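Local atomic coordinates of monothiol glutaredoxin-S14, chloroplastic (Arabidopsis thaliana, PDB entry 3IPZ), a protein that binds a [2Fe-2S] cluster bridging its homodimer, may donate Fe-S clusters to other proteins and may regulate CAX cation transporters. Residues T90-A93 with F94-G97; E101-E104 with K105-S109. One frame throughout, in Å; residues are numbered along the deposited sequence.

Contact 1 of 2, residues T90-A93 with F94-G97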
ATOM      1  N   THR A  90      -6.754   5.087  -5.376  1.00 35.35           N
ATOM      2  CA  THR A  90      -7.230   3.722  -5.158  1.00 38.68           C
ATOM      3  C   THR A  90      -8.754   3.663  -5.217  1.00 33.99           C
ATOM      4  O   THR A  90      -9.332   2.707  -5.739  1.00 39.45           O
ATOM      5  CB  THR A  90      -6.780   3.161  -3.783  1.00 30.40           C
ATOM      6  OG1 THR A  90      -5.351   3.173  -3.699  1.00 33.33           O
ATOM      7  CG2 THR A  90      -7.281   1.727  -3.608  1.00 33.65           C
ATOM      8  N   LEU A  91      -9.401   4.693  -4.682  1.00 36.20           N
ATOM      9  CA  LEU A  91     -10.855   4.757  -4.675  1.00 34.89           C
ATOM     10  C   LEU A  91     -11.363   4.879  -6.107  1.00 39.53           C
ATOM     11  O   LEU A  91     -12.306   4.196  -6.508  1.00 48.62           O
ATOM     12  CB  LEU A  91     -11.323   5.967  -3.866  1.00 38.68           C
ATOM     13  CG  LEU A  91     -12.652   5.873  -3.107  1.00 46.86           C
ATOM     14  CD1 LEU A  91     -13.274   7.259  -3.080  1.00 46.05           C
ATOM     15  CD2 LEU A  91     -13.617   4.898  -3.768  1.00 51.37           C
ATOM     16  N   GLU A  92     -10.724   5.752  -6.878  1.00 35.54           N
ATOM     17  CA  GLU A  92     -11.114   5.969  -8.263  1.00 38.86           C
ATOM     18  C   GLU A  92     -10.909   4.719  -9.119  1.00 39.09           C
ATOM     19  O   GLU A  92     -11.782   4.345  -9.895  1.00 39.96           O
ATOM     20  CB  GLU A  92     -10.317   7.141  -8.843  1.00 38.54           C
ATOM     21  CG  GLU A  92     -10.580   7.439 -10.313  1.00 41.85           C
ATOM     22  CD  GLU A  92     -11.982   7.960 -10.586  1.00 45.53           C
ATOM     23  OE1 GLU A  92     -12.677   8.368  -9.630  1.00 47.99           O
ATOM     24  OE2 GLU A  92     -12.375   7.975 -11.772  1.00 59.19           O
ATOM     25  N   ALA A  93      -9.754   4.080  -8.979  1.00 33.21           N
ATOM     26  CA  ALA A  93      -9.459   2.884  -9.749  1.00 27.71           C
ATOM     27  C   ALA A  93     -10.430   1.782  -9.350  1.00 38.20           C
ATOM     28  O   ALA A  93     -10.641   0.824 -10.093  1.00 34.08           O
ATOM     29  CB  ALA A  93      -8.036   2.441  -9.507  1.00 29.42           C
ATOM     30  N   PHE A  94     -11.010   1.919  -8.162  1.00 38.50           N
ATOM     31  CA  PHE A  94     -11.980   0.947  -7.683  1.00 39.05           C
ATOM     32  C   PHE A  94     -13.300   1.151  -8.433  1.00 46.97           C
ATOM     33  O   PHE A  94     -13.861   0.206  -8.983  1.00 45.13           O
ATOM     34  CB  PHE A  94     -12.206   1.115  -6.184  1.00 39.59           C
ATOM     35  CG  PHE A  94     -13.311   0.258  -5.648  1.00 37.97           C
ATOM     36  CD1 PHE A  94     -13.254  -1.125  -5.769  1.00 36.07           C
ATOM     37  CD2 PHE A  94     -14.411   0.832  -5.023  1.00 41.04           C
ATOM     38  CE1 PHE A  94     -14.282  -1.929  -5.270  1.00 43.62           C
ATOM     39  CE2 PHE A  94     -15.449   0.037  -4.521  1.00 51.13           C
ATOM     40  CZ  PHE A  94     -15.381  -1.345  -4.645  1.00 45.20           C
ATOM     41  N   LYS A  95     -13.788   2.389  -8.443  1.00 41.81           N
ATOM     42  CA  LYS A  95     -15.028   2.739  -9.138  1.00 45.12           C
ATOM     43  C   LYS A  95     -14.902   2.432 -10.626  1.00 44.28           C
ATOM     44  O   LYS A  95     -15.843   1.996 -11.284  1.00 48.48           O
ATOM     45  CB  LYS A  95     -15.318   4.232  -8.991  1.00 39.62           C
ATOM     46  CG  LYS A  95     -15.551   4.712  -7.572  1.00 50.99           C
ATOM     47  CD  LYS A  95     -15.761   6.223  -7.570  1.00 52.59           C
ATOM     48  CE  LYS A  95     -15.908   6.786  -6.161  1.00 65.70           C
ATOM     49  NZ  LYS A  95     -15.889   8.281  -6.177  1.00 66.30           N
ATOM     50  N   THR A  96     -13.709   2.663 -11.138  1.00 42.19           N
ATOM     51  CA  THR A  96     -13.391   2.473 -12.536  1.00 38.20           C
ATOM     52  C   THR A  96     -13.202   1.025 -12.985  1.00 49.74           C
ATOM     53  O   THR A  96     -13.454   0.692 -14.149  1.00 50.72           O
ATOM     54  CB  THR A  96     -12.133   3.294 -12.833  1.00 43.92           C
ATOM     55  OG1 THR A  96     -12.491   4.433 -13.621  1.00 49.75           O
ATOM     56  CG2 THR A  96     -11.078   2.472 -13.502  1.00 30.62           C
ATOM     57  N   GLY A  97     -12.755   0.168 -12.073  1.00 45.46           N
ATOM     58  CA  GLY A  97     -12.515  -1.222 -12.419  1.00 36.23           C
ATOM     59  C   GLY A  97     -11.036  -1.469 -12.688  1.00 42.71           C
ATOM     60  O   GLY A  97     -10.597  -2.623 -12.805  1.00 40.59           O
TER
HETATM   61  O   HOH W   1     -12.607   9.169  -6.615  1.00 50.89           O

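Contact 2 of 2, residues E101-E104 with K105-S109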
ATOM      1  N   GLU A 101      -8.436  -4.834 -12.378  1.00 44.26           N
ATOM      2  CA  GLU A 101      -7.586  -5.267 -13.473  1.00 43.47           C
ATOM      3  C   GLU A 101      -6.161  -5.453 -12.980  1.00 46.83           C
ATOM      4  O   GLU A 101      -5.528  -6.481 -13.260  1.00 44.53           O
ATOM      5  CB  GLU A 101      -7.592  -4.236 -14.594  1.00 56.55           C
ATOM      6  CG  GLU A 101      -8.767  -4.350 -15.548  1.00 74.02           C
ATOM      7  CD  GLU A 101      -8.727  -3.276 -16.616  1.00 77.56           C
ATOM      8  OE1 GLU A 101      -7.651  -3.092 -17.228  1.00 71.74           O
ATOM      9  OE2 GLU A 101      -9.768  -2.621 -16.839  1.00 82.59           O
ATOM     10  N   GLU A 102      -5.664  -4.452 -12.246  1.00 40.20           N
ATOM     11  CA  GLU A 102      -4.308  -4.475 -11.711  1.00 40.91           C
ATOM     12  C   GLU A 102      -4.036  -5.637 -10.776  1.00 35.72           C
ATOM     13  O   GLU A 102      -2.981  -6.273 -10.859  1.00 35.58           O
ATOM     14  CB  GLU A 102      -3.996  -3.172 -10.976  1.00 44.82           C
ATOM     15  CG  GLU A 102      -3.249  -2.173 -11.821  1.00 57.71           C
ATOM     16  CD  GLU A 102      -1.952  -2.738 -12.356  1.00 63.11           C
ATOM     17  OE1 GLU A 102      -1.041  -3.037 -11.548  1.00 49.16           O
ATOM     18  OE2 GLU A 102      -1.851  -2.887 -13.591  1.00 60.73           O
ATOM     19  N   VAL A 103      -4.977  -5.898  -9.877  1.00 26.58           N
ATOM     20  CA  VAL A 103      -4.827  -6.984  -8.925  1.00 33.21           C
ATOM     21  C   VAL A 103      -4.786  -8.330  -9.649  1.00 35.60           C
ATOM     22  O   VAL A 103      -3.918  -9.153  -9.373  1.00 41.89           O
ATOM     23  CB  VAL A 103      -5.978  -6.988  -7.909  1.00 35.68           C
ATOM     24  CG1 VAL A 103      -5.880  -8.220  -7.027  1.00 32.72           C
ATOM     25  CG2 VAL A 103      -5.935  -5.708  -7.056  1.00 36.43           C
ATOM     26  N   GLU A 104      -5.720  -8.540 -10.574  1.00 35.22           N
ATOM     27  CA  GLU A 104      -5.789  -9.777 -11.349  1.00 42.64           C
ATOM     28  C   GLU A 104      -4.473 -10.002 -12.063  1.00 37.89           C
ATOM     29  O   GLU A 104      -3.882 -11.080 -11.977  1.00 41.06           O
ATOM     30  CB  GLU A 104      -6.927  -9.705 -12.369  1.00 47.67           C
ATOM     31  CG  GLU A 104      -8.316  -9.898 -11.767  1.00 63.46           C
ATOM     32  CD  GLU A 104      -9.435  -9.656 -12.775  1.00 74.73           C
ATOM     33  OE1 GLU A 104      -9.197  -9.821 -13.994  1.00 77.91           O
ATOM     34  OE2 GLU A 104     -10.556  -9.312 -12.342  1.00 72.93           O
ATOM     35  N   LYS A 105      -4.009  -8.975 -12.767  1.00 34.19           N
ATOM     36  CA  LYS A 105      -2.736  -9.046 -13.475  1.00 37.75           C
ATOM     37  C   LYS A 105      -1.640  -9.512 -12.510  1.00 40.67           C
ATOM     38  O   LYS A 105      -0.836 -10.375 -12.841  1.00 47.01           O
ATOM     39  CB  LYS A 105      -2.397  -7.665 -14.043  1.00 52.92           C
ATOM     40  CG  LYS A 105      -0.971  -7.502 -14.559  1.00 64.35           C
ATOM     41  CD  LYS A 105      -0.741  -6.072 -15.041  1.00 68.45           C
ATOM     42  CE  LYS A 105       0.727  -5.795 -15.344  1.00 69.12           C
ATOM     43  NZ  LYS A 105       0.949  -4.368 -15.730  1.00 74.85           N
ATOM     44  N   ALA A 106      -1.636  -8.943 -11.307  1.00 35.75           N
ATOM     45  CA  ALA A 106      -0.652  -9.280 -10.287  1.00 41.32           C
ATOM     46  C   ALA A 106      -0.782 -10.724  -9.807  1.00 45.63           C
ATOM     47  O   ALA A 106       0.200 -11.458  -9.744  1.00 42.78           O
ATOM     48  CB  ALA A 106      -0.787  -8.324  -9.099  1.00 35.51           C
ATOM     49  N   MET A 107      -2.006 -11.116  -9.469  1.00 36.04           N
ATOM     50  CA  MET A 107      -2.302 -12.457  -8.985  1.00 40.40           C
ATOM     51  C   MET A 107      -1.962 -13.552  -9.993  1.00 38.54           C
ATOM     52  O   MET A 107      -1.607 -14.668  -9.614  1.00 44.54           O
ATOM     53  CB  MET A 107      -3.780 -12.558  -8.647  1.00 41.82           C
ATOM     54  CG  MET A 107      -4.042 -13.170  -7.311  1.00 68.38           C
ATOM     55  SD  MET A 107      -3.883 -11.935  -6.056  1.00 62.05           S
ATOM     56  CE  MET A 107      -5.557 -11.335  -6.058  1.00 63.24           C
ATOM     57  N   CYS A 108      -2.071 -13.227 -11.274  1.00 35.59           N
ATOM     58  CA  CYS A 108      -1.795 -14.185 -12.332  1.00 44.04           C
ATOM     59  C   CYS A 108      -0.368 -14.243 -12.851  1.00 48.44           C
ATOM     60  O   CYS A 108      -0.060 -15.088 -13.691  1.00 61.30           O
ATOM     61  CB  CYS A 108      -2.736 -13.940 -13.506  1.00 43.23           C
ATOM     62  SG  CYS A 108      -4.463 -14.237 -13.104  1.00 41.28           S
ATOM     63  N   SER A 109       0.509 -13.361 -12.388  1.00 54.18           N
ATOM     64  CA  SER A 109       1.886 -13.427 -12.869  1.00 59.34           C
ATOM     65  C   SER A 109       2.562 -14.635 -12.216  1.00 57.97           C
ATOM     66  O   SER A 109       2.091 -15.066 -11.139  1.00 60.39           O
ATOM     67  CB  SER A 109       2.648 -12.145 -12.519  1.00 58.64           C
ATOM     68  OG  SER A 109       2.754 -11.981 -11.116  1.00 64.04           O
ATOM     69  OXT SER A 109       3.551 -15.138 -12.782  1.00 63.00           O
TER

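Contact 1 of 2, residues T90-A93 with F94-G97
Lys95 crosses Leu91, one turn earlier in helix 87-96, with its CE against the leucine methyl CD2. Lys95 CB lies 3.7 Å from the carbonyl O of Glu92. With CG anti to the carbonyl carbon (chi1 -63°), the chain runs back along the preceding turn, bringing Lys95 CG to 3.5 Å from Leu91 O. CD passes the same oxygen at longer range, and the extended chain then carries Lys95 CE to 3.8 Å from Leu91 CD2, an apolar contact made at an oblique crossing. Lys95 NZ ends near Leu91 CD1, 4.7 Å from Glu92 OE1, too far for a direct ion pair. Instead a water donates to Glu92 OE1 at 3.1 Å and weakly accepts from Lys95 NZ.

In the backbone, Lys95 N gives Leu91 O a nearly straight bond (3.0 Å, 163°), and Thr96 N bonds Glu92 O at 2.8 Å. Phe94 N is held less firmly, its two bonds to Thr90 O and Leu91 O both being weak. The Phe94 side chain touches Ile42 and Asn45 of helix 34-45 and Leu99 of helix 98-108. Gly97, with positive phi, ends the helix and is N-cap of the one that follows. The chemistry implies that methylenes and methyls make the direct side-chain contact between Leu91 and Lys95, while the opposite charges of Glu92 and Lys95 interact through water and probably only modestly.

Contact 2 of 2, residues E101-E104 with K105-S109
Val103 and Met107 lie side by side, pointing the same way from successive turns of helix 98-108. Val103 CG1 stands anti to the backbone N (chi1 174°) and meets the terminal methyl CE of Met107; the bends of the methionine at chi2 and chi3 fold this methyl back beside the valine. The modelled separation of Val103 CG1 and Met107 CE, 3.3 Å, is short enough to be doubtful in detail. Val48 packs on Val103 and Pro49 on Met107, so the pair faces the loop that precedes strand 51-54.

Glu102 and Lys105 are also aligned side by side. The glutamate is bent at chi2 and the lysine fully extended, which leaves Glu102 OE2 3.7 Å from Lys105 CD and 3.8 Å from Lys105 NZ. This salt bridge is long, and its carboxylate oxygen is as near the methylene as the ammonium group.

Met107 N to Val103 O (2.7 Å, 167°) spans the first pair directly; Lys105 N bonds Glu101 O and Ala106 N bonds Glu102 O around the second. At the chain end Ser109 N and Ser109 OG approach Ala106 O from the same face of its carbonyl plane. The arrangement is typical of an amphipathic terminal helix, here the C-terminal helix of the thioredoxin-like glutaredoxin fold, carrying Cys108, an inferred site of an interchain disulfide.

Contact 1 lies within helix 87-96 and contact 2 within helix 98-108, successive helices at the C-terminal end of the fold, with contact centres about 15 Å apart. Neither is wholly core or wholly surface: each has two buried residues, Thr90 and Ala93 in contact 1, Val103 and Ala106 in contact 2. The inner side of 90-97 meets other helices, whereas that of 101-109 meets a loop. Opposite charges three residues apart are linked through a water, weakly on the lysine side, in contact 1 but by a long direct salt bridge in contact 2. Contact 1 is also nearer the active region, since Leu91 lies about 5 Å, side chain to side chain, from Cys87, a glutathione-binding residue by similarity.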